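Local coordinates for protein glutamyl endopeptidase (Staphylococcus epidermidis, PDB 6PYM) that is a secreted serine protease of the S1B family that probably cleaves peptide bonds on the carbonyl side of glutamate, at residues S64-P76 and G133-E145. The protein carries 1 engineered substitution. Numbering follows the deposited sequence.
Sequences SVHPSAKNENDYP and GYPGDKPLATMWE
The two beta-barrels of the chymotrypsin-like fold meet here, where the loop leaving strand 64-67 of the first barrel, with a type I turn at Asn-71 to Asp-74, lies against the connection between strands 128-133 and 143-154 of the second, with a type II turn at Pro-139 to Thr-142. Tyr-134 OH donates a hydrogen bond to Ala-69 O at 2.7 Å. The hydroxyl arrives in the carbonyl plane, on a lone pair (C=O...O angle 119°), and Ala-69 O in turn lies at the edge of the tyrosine ring, near its plane. With Tyr-134 CG anti to its own carbonyl carbon (chi1 -66°), the ring reaches across to this loop while Phe-24 packs edge-to-face against it. Ala-69 CB sits 3.9 Å from Tyr-134 CE1. Ala-141 CB packs against Ala-69 CB and meets the Tyr-75 ring obliquely, 3.8 Å from CE1; one face of that ring meets Asn-71 O near the rim and the opposite face has His-66 CD2 over its centre. Two waters stitch the backbones together: one donates to Lys-70 O and accepts from Met-143 N, the other donates to Leu-140 O and accepts from Glu-72 N. Thr-142 CG2 rests 3.5 Å from Lys-70 O. Thr-142 OG1 is gripped within its own segment, donating to Pro-139 O at 2.7 Å and accepting from Trp-144 NE1, with OG1 in the indole plane, so the threonine's rotation is fixed. At the solvent edge, the extended Glu-72 chain brings OE2 to 3.6 Å from Leu-140 CD2. Two turn-containing loops, joined by the tyrosine bond and bridging waters, thus form part of the interface between the two barrels typical of trypsin-like proteases.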
ATOM      1  N   SER A  64     -10.014  -3.479   9.394  1.00 10.37           N
ATOM      2  CA  SER A  64     -10.899  -3.460   8.236  1.00  9.81           C
ATOM      3  C   SER A  64     -10.132  -2.964   7.015  1.00  9.54           C
ATOM      4  O   SER A  64      -9.458  -1.930   7.076  1.00  9.75           O
ATOM      5  CB  SER A  64     -12.080  -2.524   8.481  1.00 12.74           C
ATOM      6  OG  SER A  64     -12.955  -3.023   9.478  1.00 14.82           O
ATOM      7  N   VAL A  65     -10.277  -3.675   5.903  1.00  9.25           N
ATOM      8  CA  VAL A  65      -9.604  -3.347   4.646  1.00  8.80           C
ATOM      9  C   VAL A  65     -10.670  -3.074   3.601  1.00  8.93           C
ATOM     10  O   VAL A  65     -11.520  -3.932   3.339  1.00  9.45           O
ATOM     11  CB  VAL A  65      -8.693  -4.493   4.184  1.00  9.47           C
ATOM     12  CG1 VAL A  65      -8.037  -4.148   2.851  1.00 10.13           C
ATOM     13  CG2 VAL A  65      -7.649  -4.809   5.246  1.00  9.24           C
ATOM     14  N   HIS A  66     -10.607  -1.899   2.984  1.00  8.07           N
ATOM     15  CA  HIS A  66     -11.591  -1.470   1.991  1.00  9.18           C
ATOM     16  C   HIS A  66     -10.861  -1.226   0.674  1.00  7.80           C
ATOM     17  O   HIS A  66     -10.358  -0.119   0.430  1.00  7.71           O
ATOM     18  CB  HIS A  66     -12.283  -0.183   2.448  1.00  9.46           C
ATOM     19  CG  HIS A  66     -13.079  -0.307   3.717  1.00  9.91           C
ATOM     20  ND1 HIS A  66     -12.549  -0.166   4.984  1.00 12.63           N
ATOM     21  CD2 HIS A  66     -14.409  -0.496   3.892  1.00 10.26           C
ATOM     22  CE1 HIS A  66     -13.516  -0.283   5.883  1.00  9.36           C
ATOM     23  NE2 HIS A  66     -14.652  -0.484   5.245  1.00 15.61           N
ATOM     24  N   PRO A  67     -10.770  -2.223  -0.205  1.00  7.82           N
ATOM     25  CA  PRO A  67     -10.100  -1.987  -1.488  1.00  8.09           C
ATOM     26  C   PRO A  67     -10.942  -1.051  -2.334  1.00  8.02           C
ATOM     27  O   PRO A  67     -12.173  -1.140  -2.352  1.00  8.52           O
ATOM     28  CB  PRO A  67     -10.024  -3.388  -2.109  1.00  9.22           C
ATOM     29  CG  PRO A  67     -11.196  -4.115  -1.518  1.00 10.12           C
ATOM     30  CD  PRO A  67     -11.359  -3.574  -0.120  1.00  9.05           C
ATOM     31  N   SER A  68     -10.275  -0.130  -3.020  1.00  7.78           N
ATOM     32  CA  SER A  68     -10.937   0.799  -3.930  1.00  7.91           C
ATOM     33  C   SER A  68     -11.831   1.795  -3.212  1.00  8.03           C
ATOM     34  O   SER A  68     -12.736   2.358  -3.838  1.00  8.77           O
ATOM     35  CB  SER A  68     -11.747   0.101  -5.042  1.00  9.13           C
ATOM     36  OG  SER A  68     -11.274  -1.199  -5.359  1.00  9.34           O
ATOM     37  N   ALA A  69     -11.624   2.028  -1.916  1.00  8.28           N
ATOM     38  CA  ALA A  69     -12.462   2.979  -1.200  1.00  9.06           C
ATOM     39  C   ALA A  69     -12.414   4.334  -1.887  1.00  9.14           C
ATOM     40  O   ALA A  69     -11.350   4.790  -2.324  1.00  8.65           O
ATOM     41  CB  ALA A  69     -11.973   3.125   0.236  1.00  9.38           C
ATOM     42  N   LYS A  70     -13.582   4.966  -2.005  1.00 10.27           N
ATOM     43  CA  LYS A  70     -13.706   6.246  -2.692  1.00 10.70           C
ATOM     44  C   LYS A  70     -13.970   7.409  -1.753  1.00 10.23           C
ATOM     45  O   LYS A  70     -13.453   8.509  -1.986  1.00 10.91           O
ATOM     46  CB  LYS A  70     -14.798   6.184  -3.767  1.00 14.02           C
ATOM     47  CG  LYS A  70     -14.901   7.476  -4.571  1.00 15.54           C
ATOM     48  CD  LYS A  70     -15.883   7.360  -5.705  1.00 17.75           C
ATOM     49  CE  LYS A  70     -15.967   8.667  -6.469  1.00 18.13           C
ATOM     50  NZ  LYS A  70     -16.383   9.803  -5.600  1.00 24.71           N
ATOM     51  N   ASN A  71     -14.768   7.190  -0.711  1.00 10.79           N
ATOM     52  CA  ASN A  71     -14.920   8.121   0.405  1.00 10.92           C
ATOM     53  C   ASN A  71     -15.560   7.356   1.558  1.00 11.60           C
ATOM     54  O   ASN A  71     -15.855   6.165   1.443  1.00 12.30           O
ATOM     55  CB  ASN A  71     -15.692   9.390   0.013  1.00 12.37           C
ATOM     56  CG  ASN A  71     -17.103   9.102  -0.470  1.00 12.93           C
ATOM     57  OD1 ASN A  71     -17.934   8.591   0.275  1.00 14.26           O
ATOM     58  ND2 ASN A  71     -17.380   9.449  -1.716  1.00 15.81           N
ATOM     59  N   GLU A  72     -15.774   8.055   2.678  1.00 12.79           N
ATOM     60  CA  GLU A  72     -16.271   7.439   3.907  1.00 16.70           C
ATOM     61  C   GLU A  72     -17.646   6.801   3.735  1.00 15.06           C
ATOM     62  O   GLU A  72     -18.004   5.904   4.509  1.00 17.91           O
ATOM     63  CB  GLU A  72     -16.318   8.515   4.999  1.00 20.67           C
ATOM     64  CG  GLU A  72     -16.615   8.023   6.401  1.00 22.60           C
ATOM     65  CD  GLU A  72     -16.582   9.145   7.426  1.00 20.17           C
ATOM     66  OE1 GLU A  72     -16.548  10.329   7.021  1.00 27.12           O
ATOM     67  OE2 GLU A  72     -16.585   8.842   8.635  1.00 26.05           O
ATOM     68  N   ASN A  73     -18.421   7.245   2.749  1.00 15.65           N
ATOM     69  CA  ASN A  73     -19.751   6.712   2.487  1.00 14.59           C
ATOM     70  C   ASN A  73     -19.808   5.935   1.180  1.00 15.36           C
ATOM     71  O   ASN A  73     -20.901   5.705   0.652  1.00 16.96           O
ATOM     72  CB  ASN A  73     -20.785   7.839   2.476  1.00 18.75           C
ATOM     73  CG  ASN A  73     -20.765   8.657   3.745  1.00 22.42           C
ATOM     74  OD1 ASN A  73     -20.546   9.869   3.713  1.00 30.15           O
ATOM     75  ND2 ASN A  73     -20.987   7.999   4.873  1.00 22.79           N
ATOM     76  N   ASP A  74     -18.652   5.527   0.644  1.00 14.53           N
ATOM     77  CA  ASP A  74     -18.596   4.905  -0.682  1.00 14.31           C
ATOM     78  C   ASP A  74     -17.434   3.910  -0.686  1.00 11.65           C
ATOM     79  O   ASP A  74     -16.299   4.247  -1.045  1.00 12.69           O
ATOM     80  CB  ASP A  74     -18.451   5.949  -1.778  1.00 15.27           C
ATOM     81  CG  ASP A  74     -18.667   5.373  -3.168  1.00 17.23           C
ATOM     82  OD1 ASP A  74     -18.615   4.140  -3.326  1.00 16.77           O
ATOM     83  OD2 ASP A  74     -18.883   6.162  -4.115  1.00 20.53           O
ATOM     84  N   TYR A  75     -17.743   2.676  -0.299  1.00 11.63           N
ATOM     85  CA  TYR A  75     -16.812   1.557  -0.340  1.00 10.94           C
ATOM     86  C   TYR A  75     -17.360   0.604  -1.393  1.00 11.42           C
ATOM     87  O   TYR A  75     -18.110  -0.330  -1.066  1.00 11.29           O
ATOM     88  CB  TYR A  75     -16.771   0.886   1.032  1.00 11.62           C
ATOM     89  CG  TYR A  75     -16.242   1.771   2.137  1.00 10.99           C
ATOM     90  CD1 TYR A  75     -14.956   2.298   2.079  1.00 10.98           C
ATOM     91  CD2 TYR A  75     -17.013   2.058   3.256  1.00 12.83           C
ATOM     92  CE1 TYR A  75     -14.453   3.086   3.102  1.00 11.68           C
ATOM     93  CE2 TYR A  75     -16.520   2.859   4.284  1.00 13.27           C
ATOM     94  CZ  TYR A  75     -15.239   3.369   4.198  1.00 11.20           C
ATOM     95  OH  TYR A  75     -14.731   4.159   5.206  1.00 12.74           O
ATOM     96  N   PRO A  76     -17.039   0.803  -2.673  1.00 11.25           N
ATOM     97  CA  PRO A  76     -17.718   0.023  -3.721  1.00 11.93           C
ATOM     98  C   PRO A  76     -17.455  -1.464  -3.625  1.00 11.39           C
ATOM     99  O   PRO A  76     -18.290  -2.272  -4.054  1.00 12.05           O
ATOM    100  CB  PRO A  76     -17.164   0.620  -5.021  1.00 13.65           C
ATOM    101  CG  PRO A  76     -15.858   1.241  -4.624  1.00 13.00           C
ATOM    102  CD  PRO A  76     -16.078   1.768  -3.235  1.00 12.16           C
ATOM    103  N   GLY A 133      -2.710   6.314  -2.203  1.00  7.09           N
ATOM    104  CA  GLY A 133      -3.256   5.801  -0.966  1.00  7.28           C
ATOM    105  C   GLY A 133      -4.145   6.832  -0.314  1.00  6.67           C
ATOM    106  O   GLY A 133      -4.775   7.632  -1.017  1.00  7.23           O
ATOM    107  N   TYR A 134      -4.194   6.826   1.017  1.00  6.83           N
ATOM    108  CA  TYR A 134      -5.255   7.483   1.783  1.00  7.30           C
ATOM    109  C   TYR A 134      -4.670   8.457   2.802  1.00  7.64           C
ATOM    110  O   TYR A 134      -4.639   8.175   4.005  1.00  8.58           O
ATOM    111  CB  TYR A 134      -6.160   6.423   2.420  1.00  8.49           C
ATOM    112  CG  TYR A 134      -6.924   5.647   1.374  1.00  7.94           C
ATOM    113  CD1 TYR A 134      -8.141   6.118   0.912  1.00  8.13           C
ATOM    114  CD2 TYR A 134      -6.405   4.483   0.805  1.00  7.98           C
ATOM    115  CE1 TYR A 134      -8.837   5.457  -0.071  1.00  8.50           C
ATOM    116  CE2 TYR A 134      -7.104   3.807  -0.178  1.00  7.95           C
ATOM    117  CZ  TYR A 134      -8.321   4.294  -0.605  1.00  8.16           C
ATOM    118  OH  TYR A 134      -9.005   3.602  -1.582  1.00  9.18           O
ATOM    119  N   PRO A 135      -4.216   9.630   2.352  1.00  8.05           N
ATOM    120  CA  PRO A 135      -3.640  10.614   3.282  1.00  8.84           C
ATOM    121  C   PRO A 135      -4.675  11.181   4.238  1.00  8.59           C
ATOM    122  O   PRO A 135      -5.790  11.530   3.848  1.00  9.23           O
ATOM    123  CB  PRO A 135      -3.115  11.712   2.347  1.00  9.27           C
ATOM    124  CG  PRO A 135      -3.958  11.589   1.110  1.00  9.14           C
ATOM    125  CD  PRO A 135      -4.187  10.106   0.961  1.00  8.65           C
ATOM    126  N   GLY A 136      -4.264  11.339   5.498  1.00  9.14           N
ATOM    127  CA  GLY A 136      -5.155  11.779   6.560  1.00 10.22           C
ATOM    128  C   GLY A 136      -5.485  13.256   6.590  1.00 10.43           C
ATOM    129  O   GLY A 136      -6.348  13.657   7.381  1.00 12.35           O
ATOM    130  N   ASP A 137      -4.833  14.081   5.775  1.00  9.80           N
ATOM    131  CA  ASP A 137      -5.251  15.473   5.688  1.00 11.04           C
ATOM    132  C   ASP A 137      -6.450  15.663   4.777  1.00 10.18           C
ATOM    133  O   ASP A 137      -7.076  16.728   4.810  1.00 12.41           O
ATOM    134  CB  ASP A 137      -4.091  16.381   5.263  1.00 10.02           C
ATOM    135  CG  ASP A 137      -3.572  16.078   3.867  1.00 10.53           C
ATOM    136  OD1 ASP A 137      -3.456  14.890   3.489  1.00 10.72           O
ATOM    137  OD2 ASP A 137      -3.242  17.038   3.142  1.00 12.27           O
ATOM    138  N   LYS A 138      -6.799  14.657   3.997  1.00 10.37           N
ATOM    139  CA  LYS A 138      -7.931  14.699   3.097  1.00 10.49           C
ATOM    140  C   LYS A 138      -9.127  14.024   3.749  1.00 10.08           C
ATOM    141  O   LYS A 138      -9.004  13.396   4.803  1.00 11.08           O
ATOM    142  CB  LYS A 138      -7.545  14.015   1.782  1.00  9.77           C
ATOM    143  CG  LYS A 138      -6.266  14.569   1.161  1.00 10.65           C
ATOM    144  CD  LYS A 138      -6.343  16.058   0.853  1.00 11.12           C
ATOM    145  CE  LYS A 138      -5.199  16.453  -0.058  1.00 13.32           C
ATOM    146  NZ  LYS A 138      -5.172  17.908  -0.360  1.00 17.57           N
ATOM    147  N   PRO A 139     -10.319  14.137   3.154  1.00 10.86           N
ATOM    148  CA  PRO A 139     -11.488  13.503   3.773  1.00 12.31           C
ATOM    149  C   PRO A 139     -11.286  11.998   3.888  1.00 11.25           C
ATOM    150  O   PRO A 139     -10.623  11.365   3.051  1.00 10.07           O
ATOM    151  CB  PRO A 139     -12.634  13.853   2.818  1.00 13.04           C
ATOM    152  CG  PRO A 139     -12.191  15.121   2.161  1.00 13.52           C
ATOM    153  CD  PRO A 139     -10.704  14.951   1.986  1.00 11.98           C
ATOM    154  N   LEU A 140     -11.847  11.429   4.953  1.00 11.05           N
ATOM    155  CA  LEU A 140     -11.594  10.035   5.285  1.00 11.47           C
ATOM    156  C   LEU A 140     -11.920   9.126   4.105  1.00 10.55           C
ATOM    157  O   LEU A 140     -12.947   9.289   3.437  1.00 10.44           O
ATOM    158  CB  LEU A 140     -12.414   9.629   6.508  1.00 13.06           C
ATOM    159  CG  LEU A 140     -12.124   8.244   7.094  1.00 14.31           C
ATOM    160  CD1 LEU A 140     -10.720   8.175   7.666  1.00 15.01           C
ATOM    161  CD2 LEU A 140     -13.160   7.884   8.150  1.00 17.72           C
ATOM    162  N   ALA A 141     -11.014   8.188   3.833  1.00  9.76           N
ATOM    163  CA  ALA A 141     -11.201   7.153   2.822  1.00  9.81           C
ATOM    164  C   ALA A 141     -11.233   7.691   1.399  1.00  8.99           C
ATOM    165  O   ALA A 141     -11.769   7.028   0.505  1.00  9.21           O
ATOM    166  CB  ALA A 141     -12.417   6.265   3.117  1.00 10.76           C
ATOM    167  N   THR A 142     -10.658   8.869   1.154  1.00  9.08           N
ATOM    168  CA  THR A 142     -10.474   9.359  -0.203  1.00  8.91           C
ATOM    169  C   THR A 142      -9.075   9.019  -0.706  1.00  7.50           C
ATOM    170  O   THR A 142      -8.088   9.124   0.033  1.00  7.86           O
ATOM    171  CB  THR A 142     -10.757  10.861  -0.346  1.00  8.82           C
ATOM    172  OG1 THR A 142      -9.878  11.638   0.495  1.00  9.59           O
ATOM    173  CG2 THR A 142     -12.221  11.172  -0.007  1.00 11.10           C
ATOM    174  N   MET A 143      -9.004   8.590  -1.961  1.00  7.70           N
ATOM    175  CA  MET A 143      -7.766   8.099  -2.554  1.00  7.78           C
ATOM    176  C   MET A 143      -7.075   9.226  -3.312  1.00  7.12           C
ATOM    177  O   MET A 143      -7.722   9.939  -4.093  1.00  7.98           O
ATOM    178  CB  MET A 143      -8.077   6.939  -3.500  1.00  7.68           C
ATOM    179  CG  MET A 143      -6.830   6.271  -4.044  1.00  8.47           C
ATOM    180  SD  MET A 143      -7.101   5.102  -5.395  1.00  8.27           S
ATOM    181  CE  MET A 143      -8.136   3.858  -4.612  1.00  9.20           C
ATOM    182  N   TRP A 144      -5.769   9.386  -3.080  1.00  7.77           N
ATOM    183  CA  TRP A 144      -4.982  10.452  -3.679  1.00  7.50           C
ATOM    184  C   TRP A 144      -3.695   9.876  -4.239  1.00  7.68           C
ATOM    185  O   TRP A 144      -3.061   9.012  -3.618  1.00  7.64           O
ATOM    186  CB  TRP A 144      -4.646  11.568  -2.654  1.00  9.10           C
ATOM    187  CG  TRP A 144      -5.871  12.247  -2.184  1.00  7.61           C
ATOM    188  CD1 TRP A 144      -6.825  11.731  -1.361  1.00  8.64           C
ATOM    189  CD2 TRP A 144      -6.316  13.558  -2.547  1.00  8.71           C
ATOM    190  NE1 TRP A 144      -7.852  12.636  -1.193  1.00  8.85           N
ATOM    191  CE2 TRP A 144      -7.560  13.763  -1.915  1.00  9.48           C
ATOM    192  CE3 TRP A 144      -5.788  14.576  -3.347  1.00  9.70           C
ATOM    193  CZ2 TRP A 144      -8.276  14.957  -2.043  1.00  9.89           C
ATOM    194  CZ3 TRP A 144      -6.508  15.749  -3.485  1.00 10.19           C
ATOM    195  CH2 TRP A 144      -7.733  15.930  -2.830  1.00 11.50           C
ATOM    196  N   GLU A 145      -3.297  10.370  -5.401  1.00  8.32           N
ATOM    197  CA  GLU A 145      -2.062   9.997  -6.068  1.00  8.44           C
ATOM    198  C   GLU A 145      -1.076  11.154  -5.963  1.00  8.05           C
ATOM    199  O   GLU A 145      -1.403  12.294  -6.322  1.00 10.16           O
ATOM    200  CB  GLU A 145      -2.363   9.718  -7.535  1.00  9.59           C
ATOM    201  CG  GLU A 145      -1.169   9.438  -8.403  1.00 10.64           C
ATOM    202  CD  GLU A 145      -1.588   9.110  -9.822  1.00 11.66           C
ATOM    203  OE1 GLU A 145      -1.791  10.054 -10.624  1.00 16.21           O
ATOM    204  OE2 GLU A 145      -1.765   7.914 -10.132  1.00 12.58           O
TER
HETATM  205  O   HOH W   1     -11.335   9.338  -3.595  1.00  9.29           O
HETATM  206  O   HOH W   2     -14.927  11.028   2.997  1.00 15.08           O